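Non-ribosomal peptide synthetase (Streptomyces halstedii, PDB 3WV4) belongs to the AMP-binding enzyme family of the ANL clan, represented here by an N-terminal fragment of a non-ribosomal peptide synthetase. Local coordinates at residues E96-L102 with A141-I147; N104-V109 with K261-A265. One frame throughout, in Å; residues are numbered along the deposited sequence.

Contact 1 of 2, residues E96-L102 with A141-I147; sequences ERIVVQL and ADPRLVI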
ATOM      1  N   GLU A  96     -17.867  -9.984  -0.219  1.00 44.11           N
ATOM      2  CA  GLU A  96     -17.848 -10.132   1.244  1.00 43.89           C
ATOM      3  C   GLU A  96     -16.468  -9.773   1.735  1.00 42.19           C
ATOM      4  O   GLU A  96     -15.492  -9.876   0.976  1.00 36.25           O
ATOM      5  CB  GLU A  96     -18.250 -11.554   1.656  1.00 46.75           C
ATOM      6  CG  GLU A  96     -19.684 -11.906   1.218  1.00 50.97           C
ATOM      7  CD  GLU A  96     -20.227 -13.172   1.877  1.00 55.95           C
ATOM      8  OE1 GLU A  96     -19.547 -14.232   1.822  1.00 56.20           O
ATOM      9  OE2 GLU A  96     -21.333 -13.097   2.465  1.00 60.19           O
ATOM     10  N   ARG A  97     -16.386  -9.355   2.999  1.00 38.51           N
ATOM     11  CA  ARG A  97     -15.142  -8.910   3.580  1.00 37.93           C
ATOM     12  C   ARG A  97     -14.494  -9.997   4.428  1.00 39.66           C
ATOM     13  O   ARG A  97     -15.188 -10.833   5.036  1.00 40.53           O
ATOM     14  CB  ARG A  97     -15.336  -7.663   4.469  1.00 38.29           C
ATOM     15  CG  ARG A  97     -15.530  -6.311   3.772  1.00 38.16           C
ATOM     16  CD  ARG A  97     -16.866  -6.188   3.069  1.00 40.83           C
ATOM     17  NE  ARG A  97     -17.987  -6.413   3.996  1.00 43.84           N
ATOM     18  CZ  ARG A  97     -19.191  -6.823   3.633  1.00 44.88           C
ATOM     19  NH1 ARG A  97     -19.461  -7.019   2.366  1.00 46.59           N
ATOM     20  NH2 ARG A  97     -20.140  -7.001   4.549  1.00 49.19           N
ATOM     21  N   ILE A  98     -13.158  -9.947   4.493  1.00 36.29           N
ATOM     22  CA  ILE A  98     -12.404 -10.658   5.507  1.00 35.25           C
ATOM     23  C   ILE A  98     -11.472  -9.672   6.186  1.00 34.56           C
ATOM     24  O   ILE A  98     -10.842  -8.854   5.530  1.00 33.80           O
ATOM     25  CB  ILE A  98     -11.621 -11.850   4.957  1.00 34.11           C
ATOM     26  CG1 ILE A  98     -10.502 -11.429   4.001  1.00 35.16           C
ATOM     27  CG2 ILE A  98     -12.574 -12.792   4.243  1.00 35.01           C
ATOM     28  CD1 ILE A  98      -9.675 -12.613   3.519  1.00 38.05           C
ATOM     29  N   VAL A  99     -11.437  -9.743   7.502  1.00 33.27           N
ATOM     30  CA  VAL A  99     -10.532  -8.965   8.283  1.00 32.69           C
ATOM     31  C   VAL A  99      -9.311  -9.772   8.656  1.00 33.56           C
ATOM     32  O   VAL A  99      -9.425 -10.924   9.109  1.00 34.93           O
ATOM     33  CB  VAL A  99     -11.186  -8.520   9.607  1.00 33.45           C
ATOM     34  CG1 VAL A  99     -10.123  -7.991  10.546  1.00 33.75           C
ATOM     35  CG2 VAL A  99     -12.194  -7.419   9.341  1.00 34.53           C
ATOM     36  N   VAL A 100      -8.155  -9.143   8.519  1.00 31.86           N
ATOM     37  CA  VAL A 100      -6.902  -9.826   8.544  1.00 33.52           C
ATOM     38  C   VAL A 100      -5.981  -8.999   9.401  1.00 35.21           C
ATOM     39  O   VAL A 100      -5.771  -7.803   9.110  1.00 35.07           O
ATOM     40  CB  VAL A 100      -6.328  -9.922   7.107  1.00 34.72           C
ATOM     41  CG1 VAL A 100      -4.999 -10.620   7.128  1.00 35.87           C
ATOM     42  CG2 VAL A 100      -7.296 -10.659   6.198  1.00 34.10           C
ATOM     43  N   GLN A 101      -5.460  -9.616  10.458  1.00 34.57           N
ATOM     44  CA  GLN A 101      -4.537  -8.958  11.384  1.00 35.09           C
ATOM     45  C   GLN A 101      -3.284  -9.766  11.493  1.00 34.29           C
ATOM     46  O   GLN A 101      -3.163 -10.665  12.331  1.00 34.82           O
ATOM     47  CB  GLN A 101      -5.147  -8.817  12.773  1.00 37.97           C
ATOM     48  CG  GLN A 101      -4.309  -7.939  13.695  1.00 38.33           C
ATOM     49  CD  GLN A 101      -4.901  -7.799  15.080  1.00 40.74           C
ATOM     50  OE1 GLN A 101      -5.273  -8.794  15.692  1.00 41.47           O
ATOM     51  NE2 GLN A 101      -4.953  -6.584  15.597  1.00 39.83           N
ATOM     52  N   LEU A 102      -2.340  -9.437  10.641  1.00 33.09           N
ATOM     53  CA  LEU A 102      -1.166 -10.231  10.456  1.00 34.20           C
ATOM     54  C   LEU A 102       0.031  -9.360  10.276  1.00 33.42           C
ATOM     55  O   LEU A 102      -0.099  -8.235   9.795  1.00 32.32           O
ATOM     56  CB  LEU A 102      -1.305 -11.093   9.189  1.00 33.85           C
ATOM     57  CG  LEU A 102      -2.333 -12.201   9.166  1.00 33.29           C
ATOM     58  CD1 LEU A 102      -2.195 -12.918   7.848  1.00 35.36           C
ATOM     59  CD2 LEU A 102      -2.050 -13.171  10.286  1.00 35.73           C
ATOM     60  N   ALA A 141     -16.648  -3.120   9.402  1.00 44.11           N
ATOM     61  CA  ALA A 141     -16.253  -3.888   8.200  1.00 41.27           C
ATOM     62  C   ALA A 141     -17.242  -4.942   7.888  1.00 43.03           C
ATOM     63  O   ALA A 141     -17.419  -5.351   6.703  1.00 42.94           O
ATOM     64  CB  ALA A 141     -14.904  -4.533   8.412  1.00 39.02           C
ATOM     65  N   ASP A 142     -17.861  -5.468   8.942  1.00 44.53           N
ATOM     66  CA  ASP A 142     -18.918  -6.457   8.768  1.00 46.31           C
ATOM     67  C   ASP A 142     -18.437  -7.663   7.935  1.00 44.31           C
ATOM     68  O   ASP A 142     -19.067  -8.027   6.928  1.00 51.61           O
ATOM     69  CB  ASP A 142     -20.174  -5.768   8.167  1.00 49.98           C
ATOM     70  CG  ASP A 142     -21.394  -6.697   8.026  1.00 52.36           C
ATOM     71  OD1 ASP A 142     -21.512  -7.700   8.773  1.00 48.93           O
ATOM     72  OD2 ASP A 142     -22.214  -6.411   7.119  1.00 52.98           O
ATOM     73  N   PRO A 143     -17.364  -8.335   8.377  1.00 41.37           N
ATOM     74  CA  PRO A 143     -16.804  -9.419   7.546  1.00 45.16           C
ATOM     75  C   PRO A 143     -17.464 -10.776   7.771  1.00 46.51           C
ATOM     76  O   PRO A 143     -18.316 -10.917   8.599  1.00 44.71           O
ATOM     77  CB  PRO A 143     -15.371  -9.498   8.022  1.00 42.25           C
ATOM     78  CG  PRO A 143     -15.509  -9.227   9.484  1.00 43.50           C
ATOM     79  CD  PRO A 143     -16.612  -8.198   9.624  1.00 42.62           C
ATOM     80  N   ARG A 144     -17.007 -11.755   7.018  1.00 50.01           N
ATOM     81  CA  ARG A 144     -17.487 -13.102   7.067  1.00 50.68           C
ATOM     82  C   ARG A 144     -16.639 -13.840   8.104  1.00 50.20           C
ATOM     83  O   ARG A 144     -17.124 -14.708   8.813  1.00 56.43           O
ATOM     84  CB  ARG A 144     -17.269 -13.640   5.667  1.00 53.09           C
ATOM     85  CG  ARG A 144     -17.949 -14.895   5.312  1.00 60.81           C
ATOM     86  CD  ARG A 144     -19.420 -14.737   4.993  1.00 65.35           C
ATOM     87  NE  ARG A 144     -19.841 -16.016   4.408  1.00 67.50           N
ATOM     88  CZ  ARG A 144     -20.996 -16.605   4.659  1.00 71.07           C
ATOM     89  NH1 ARG A 144     -21.883 -16.030   5.467  1.00 75.12           N
ATOM     90  NH2 ARG A 144     -21.265 -17.781   4.104  1.00 73.57           N
ATOM     91  N   LEU A 145     -15.370 -13.447   8.233  1.00 49.13           N
ATOM     92  CA  LEU A 145     -14.415 -14.119   9.110  1.00 46.57           C
ATOM     93  C   LEU A 145     -13.195 -13.271   9.356  1.00 43.26           C
ATOM     94  O   LEU A 145     -13.065 -12.163   8.840  1.00 40.14           O
ATOM     95  CB  LEU A 145     -14.018 -15.475   8.571  1.00 45.87           C
ATOM     96  CG  LEU A 145     -13.402 -15.586   7.176  1.00 47.40           C
ATOM     97  CD1 LEU A 145     -11.911 -15.308   7.226  1.00 46.77           C
ATOM     98  CD2 LEU A 145     -13.642 -16.992   6.642  1.00 48.55           C
ATOM     99  N   VAL A 146     -12.363 -13.751  10.253  1.00 42.38           N
ATOM    100  CA  VAL A 146     -11.270 -12.971  10.743  1.00 44.31           C
ATOM    101  C   VAL A 146     -10.056 -13.848  10.799  1.00 45.57           C
ATOM    102  O   VAL A 146     -10.132 -14.994  11.285  1.00 52.51           O
ATOM    103  CB  VAL A 146     -11.542 -12.434  12.165  1.00 44.26           C
ATOM    104  CG1 VAL A 146     -10.310 -11.741  12.732  1.00 43.09           C
ATOM    105  CG2 VAL A 146     -12.749 -11.497  12.177  1.00 46.04           C
ATOM    106  N   ILE A 147      -8.929 -13.320  10.332  1.00 40.05           N
ATOM    107  CA  ILE A 147      -7.690 -14.071  10.393  1.00 37.71           C
ATOM    108  C   ILE A 147      -6.719 -13.394  11.330  1.00 37.80           C
ATOM    109  O   ILE A 147      -6.420 -12.194  11.156  1.00 43.69           O
ATOM    110  CB  ILE A 147      -7.096 -14.219   8.989  1.00 36.66           C
ATOM    111  CG1 ILE A 147      -8.042 -15.088   8.172  1.00 38.57           C
ATOM    112  CG2 ILE A 147      -5.707 -14.845   9.064  1.00 34.91           C
ATOM    113  CD1 ILE A 147      -7.855 -14.988   6.709  1.00 43.01           C
TER
HETATM  114  O   HOH W   1     -18.555  -9.659   4.880  1.00 46.14           O

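Contact 2 of 2, residues N104-V109 with K261-A265; sequences NIRQTV and KLVLA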
ATOM      1  N   ASN A 104       4.089  -8.745   8.736  1.00 31.56           N
ATOM      2  CA  ASN A 104       4.801  -8.793   7.473  1.00 32.05           C
ATOM      3  C   ASN A 104       5.416 -10.129   7.186  1.00 33.15           C
ATOM      4  O   ASN A 104       6.640 -10.309   7.335  1.00 37.57           O
ATOM      5  CB  ASN A 104       5.908  -7.743   7.432  1.00 33.90           C
ATOM      6  CG  ASN A 104       5.408  -6.386   6.943  1.00 36.21           C
ATOM      7  OD1 ASN A 104       4.196  -6.126   6.878  1.00 32.20           O
ATOM      8  ND2 ASN A 104       6.369  -5.490   6.611  1.00 40.79           N
ATOM      9  N   ILE A 105       4.576 -11.037   6.689  1.00 31.25           N
ATOM     10  CA  ILE A 105       5.031 -12.348   6.309  1.00 33.45           C
ATOM     11  C   ILE A 105       4.422 -12.716   4.959  1.00 34.01           C
ATOM     12  O   ILE A 105       3.385 -12.144   4.571  1.00 32.56           O
ATOM     13  CB  ILE A 105       4.709 -13.393   7.398  1.00 32.74           C
ATOM     14  CG1 ILE A 105       3.220 -13.463   7.695  1.00 33.34           C
ATOM     15  CG2 ILE A 105       5.404 -13.043   8.696  1.00 33.72           C
ATOM     16  CD1 ILE A 105       2.848 -14.519   8.738  1.00 33.23           C
ATOM     17  N   ARG A 106       5.077 -13.640   4.257  1.00 33.63           N
ATOM     18  CA  ARG A 106       4.630 -14.059   2.943  1.00 32.57           C
ATOM     19  C   ARG A 106       3.159 -14.436   2.882  1.00 30.86           C
ATOM     20  O   ARG A 106       2.462 -14.105   1.953  1.00 30.57           O
ATOM     21  CB  ARG A 106       5.490 -15.244   2.520  1.00 35.79           C
ATOM     22  CG  ARG A 106       6.879 -14.856   2.055  1.00 33.91           C
ATOM     23  CD  ARG A 106       7.754 -16.082   1.945  1.00 34.77           C
ATOM     24  NE  ARG A 106       7.909 -16.680   3.259  1.00 36.20           N
ATOM     25  CZ  ARG A 106       8.165 -17.952   3.469  1.00 37.33           C
ATOM     26  NH1 ARG A 106       8.346 -18.747   2.449  1.00 37.49           N
ATOM     27  NH2 ARG A 106       8.289 -18.405   4.710  1.00 39.54           N
ATOM     28  N   GLN A 107       2.660 -15.065   3.945  1.00 31.36           N
ATOM     29  CA  GLN A 107       1.292 -15.539   4.010  1.00 30.91           C
ATOM     30  C   GLN A 107       0.303 -14.434   3.841  1.00 30.06           C
ATOM     31  O   GLN A 107      -0.693 -14.607   3.190  1.00 27.72           O
ATOM     32  CB  GLN A 107       1.012 -16.258   5.352  1.00 32.68           C
ATOM     33  CG  GLN A 107       1.737 -17.588   5.519  1.00 32.25           C
ATOM     34  CD  GLN A 107       3.072 -17.444   6.236  1.00 33.99           C
ATOM     35  OE1 GLN A 107       3.931 -16.652   5.858  1.00 33.06           O
ATOM     36  NE2 GLN A 107       3.254 -18.220   7.271  1.00 33.48           N
ATOM     37  N   THR A 108       0.566 -13.278   4.427  1.00 30.74           N
ATOM     38  CA  THR A 108      -0.356 -12.146   4.310  1.00 31.83           C
ATOM     39  C   THR A 108      -0.540 -11.671   2.847  1.00 31.71           C
ATOM     40  O   THR A 108      -1.599 -11.202   2.466  1.00 28.88           O
ATOM     41  CB  THR A 108       0.184 -10.949   5.122  1.00 34.39           C
ATOM     42  OG1 THR A 108       0.645 -11.401   6.397  1.00 39.04           O
ATOM     43  CG2 THR A 108      -0.887  -9.920   5.343  1.00 35.87           C
ATOM     44  N   VAL A 109       0.508 -11.782   2.045  1.00 31.49           N
ATOM     45  CA  VAL A 109       0.452 -11.346   0.647  1.00 31.02           C
ATOM     46  C   VAL A 109      -0.384 -12.354  -0.172  1.00 31.93           C
ATOM     47  O   VAL A 109      -1.119 -11.976  -1.116  1.00 29.75           O
ATOM     48  CB  VAL A 109       1.872 -11.223   0.082  1.00 30.23           C
ATOM     49  CG1 VAL A 109       1.854 -10.739  -1.369  1.00 30.37           C
ATOM     50  CG2 VAL A 109       2.682 -10.239   0.915  1.00 30.91           C
ATOM     51  N   LYS A 261      11.687  -7.854  -6.349  1.00 26.59           N
ATOM     52  CA  LYS A 261      11.691  -8.629  -5.179  1.00 27.05           C
ATOM     53  C   LYS A 261      11.380  -7.744  -3.963  1.00 26.21           C
ATOM     54  O   LYS A 261      12.019  -6.721  -3.771  1.00 25.62           O
ATOM     55  CB  LYS A 261      13.067  -9.265  -5.002  1.00 28.32           C
ATOM     56  CG  LYS A 261      13.097 -10.207  -3.826  1.00 28.36           C
ATOM     57  CD  LYS A 261      14.507 -10.764  -3.574  1.00 30.30           C
ATOM     58  CE  LYS A 261      14.489 -11.441  -2.222  1.00 32.06           C
ATOM     59  NZ  LYS A 261      15.759 -12.178  -1.998  1.00 34.44           N
ATOM     60  N   LEU A 262      10.409  -8.166  -3.160  1.00 26.12           N
ATOM     61  CA  LEU A 262      10.061  -7.458  -1.981  1.00 26.12           C
ATOM     62  C   LEU A 262      10.617  -8.170  -0.772  1.00 26.98           C
ATOM     63  O   LEU A 262      10.432  -9.379  -0.600  1.00 29.22           O
ATOM     64  CB  LEU A 262       8.547  -7.309  -1.916  1.00 26.25           C
ATOM     65  CG  LEU A 262       8.096  -6.519  -0.713  1.00 25.88           C
ATOM     66  CD1 LEU A 262       8.366  -5.045  -0.883  1.00 25.90           C
ATOM     67  CD2 LEU A 262       6.623  -6.782  -0.504  1.00 26.99           C
ATOM     68  N   VAL A 263      11.310  -7.430   0.067  1.00 26.67           N
ATOM     69  CA  VAL A 263      11.862  -7.954   1.321  1.00 29.11           C
ATOM     70  C   VAL A 263      11.050  -7.384   2.440  1.00 28.87           C
ATOM     71  O   VAL A 263      11.075  -6.140   2.717  1.00 29.41           O
ATOM     72  CB  VAL A 263      13.350  -7.566   1.547  1.00 30.12           C
ATOM     73  CG1 VAL A 263      13.858  -8.121   2.867  1.00 31.35           C
ATOM     74  CG2 VAL A 263      14.199  -8.033   0.386  1.00 30.12           C
ATOM     75  N   LEU A 264      10.309  -8.259   3.073  1.00 29.16           N
ATOM     76  CA  LEU A 264       9.416  -7.828   4.140  1.00 32.50           C
ATOM     77  C   LEU A 264      10.207  -7.873   5.430  1.00 34.96           C
ATOM     78  O   LEU A 264      10.491  -8.956   5.934  1.00 38.58           O
ATOM     79  CB  LEU A 264       8.230  -8.769   4.206  1.00 35.35           C
ATOM     80  CG  LEU A 264       7.242  -8.890   2.998  1.00 35.96           C
ATOM     81  CD1 LEU A 264       6.473 -10.213   3.027  1.00 38.40           C
ATOM     82  CD2 LEU A 264       6.216  -7.770   2.855  1.00 36.14           C
ATOM     83  N   ALA A 265      10.605  -6.732   5.963  1.00 37.36           N
ATOM     84  CA  ALA A 265      11.265  -6.748   7.300  1.00 43.61           C
ATOM     85  C   ALA A 265      10.305  -6.257   8.382  1.00 44.90           C
ATOM     86  O   ALA A 265       9.182  -5.812   8.068  1.00 45.97           O
ATOM     87  CB  ALA A 265      12.493  -5.880   7.287  1.00 45.36           C
TER
HETATM   88  O   HOH W   2       9.557 -11.084   8.512  1.00 53.14           O

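Contact 1 of 2, residues E96-L102 with A141-I147
Val99 and Val100 pair with Val146 and Ile147 as neighbouring parallel strands. Val99 O accepts from Ile147 N at 2.7 Å, and Ile147 O accepts from Gln101 N at 2.8 Å. This end is tightly packed. Ile98, Val100, Leu145 and Ile147 lie on one face of the sheet. Leu145 CD1 sits beside Ile98 CG2, 4.0 Å away, with both side chains pointing the same way. On the other face Val99 has CG1 anti to the backbone N (chi1 167°), and its CG2 meets Pro143 CG at 3.8 Å.

The other end is polar and more exposed. The Arg97 chain bends at chi2 and chi3, so its guanidinium turns back to the end of helix 131-141. NE points straight at Ala141 O, 3.0 Å away. NH1 is bonded to Gly95 O. NH2 makes a weak bond to Asp142 O and a salt bridge to Asp142 OD2, which also pairs with Arg403. A water joins Arg97 N to Asp142 O. Glu96 OE1, held by Ala93 N, lies well out of the Arg144 guanidinium plane, 3.2 Å from NE; this salt bridge rests on charge alone. Two beta-alpha-beta crossovers, through strand 121-124, place 97-101 between 121-124 and 145-148 in a parallel sheet.

Contact 2 of 2, residues N104-V109 with K261-A265
Asn104 meets Leu264 and Ala265 where strand 261-264 ends. Its ND2 donates to Ala265 O at 3.2 Å. The N-H...O angle is 145°, and the acceptor is tilted 24° from the amide plane. The loop after strand 236-239 holds the same amide: ND2 also bonds to Met241 O, and OD1 accepts from Val243 N. Bonds at both ends of the amide should fix its rotation. Asn104 CB lies 4.1 Å from Leu264 CB. On the backbone, a water donates to Asn104 O and, weakly, to Leu264 O.

Ile105 turns its side chain away and offers its backbone instead. Its carbonyl carbon C lies 3.8 Å from Leu264 CD1. Arg106 follows with its backbone N 3.9 Å from the same methyl. Its side chain is engaged elsewhere, in a salt bridge with Asp66 and a cation-pi contact with Trp71. Val109, one turn on, brings CG2 to 4.3 Å from Leu264 CD1. That methyl thus meets the backbone of Ile105 and Arg106 and the side chain of Val109. Leu264 CG is anti to its carbonyl carbon (chi1 -63°), which directs the branch at this turn.

Around the contact, Met64 of strand 62-65 and Val252 of helix 246-258 both touch Val109. The start of helix 106-116 thus packs against the end of strand 261-264, beside strand 62-65 and helix 246-258.

The two contacts have centres about 19 Å apart. Strand 97-101 of contact 1 runs directly into helix 106-116 of contact 2, and Leu102 CB touches Thr108 OG1 at 3.4 Å. Along the chain the order is 96-102, 104-109, 141-147, 261-265, so the segments alternate. Contact 1 lies inside the parallel sheet of strands 121-124, 97-101, 145-148 and 165-167. Contact 2 reaches a different sheet, the mixed one that holds strands 62-65, 261-264 and 236-239. The short 96-109 region therefore connects two sheets. It is a central strand in one, and its helix packs on the other. All four segments lie within the AMP-binding enzyme region of the chain.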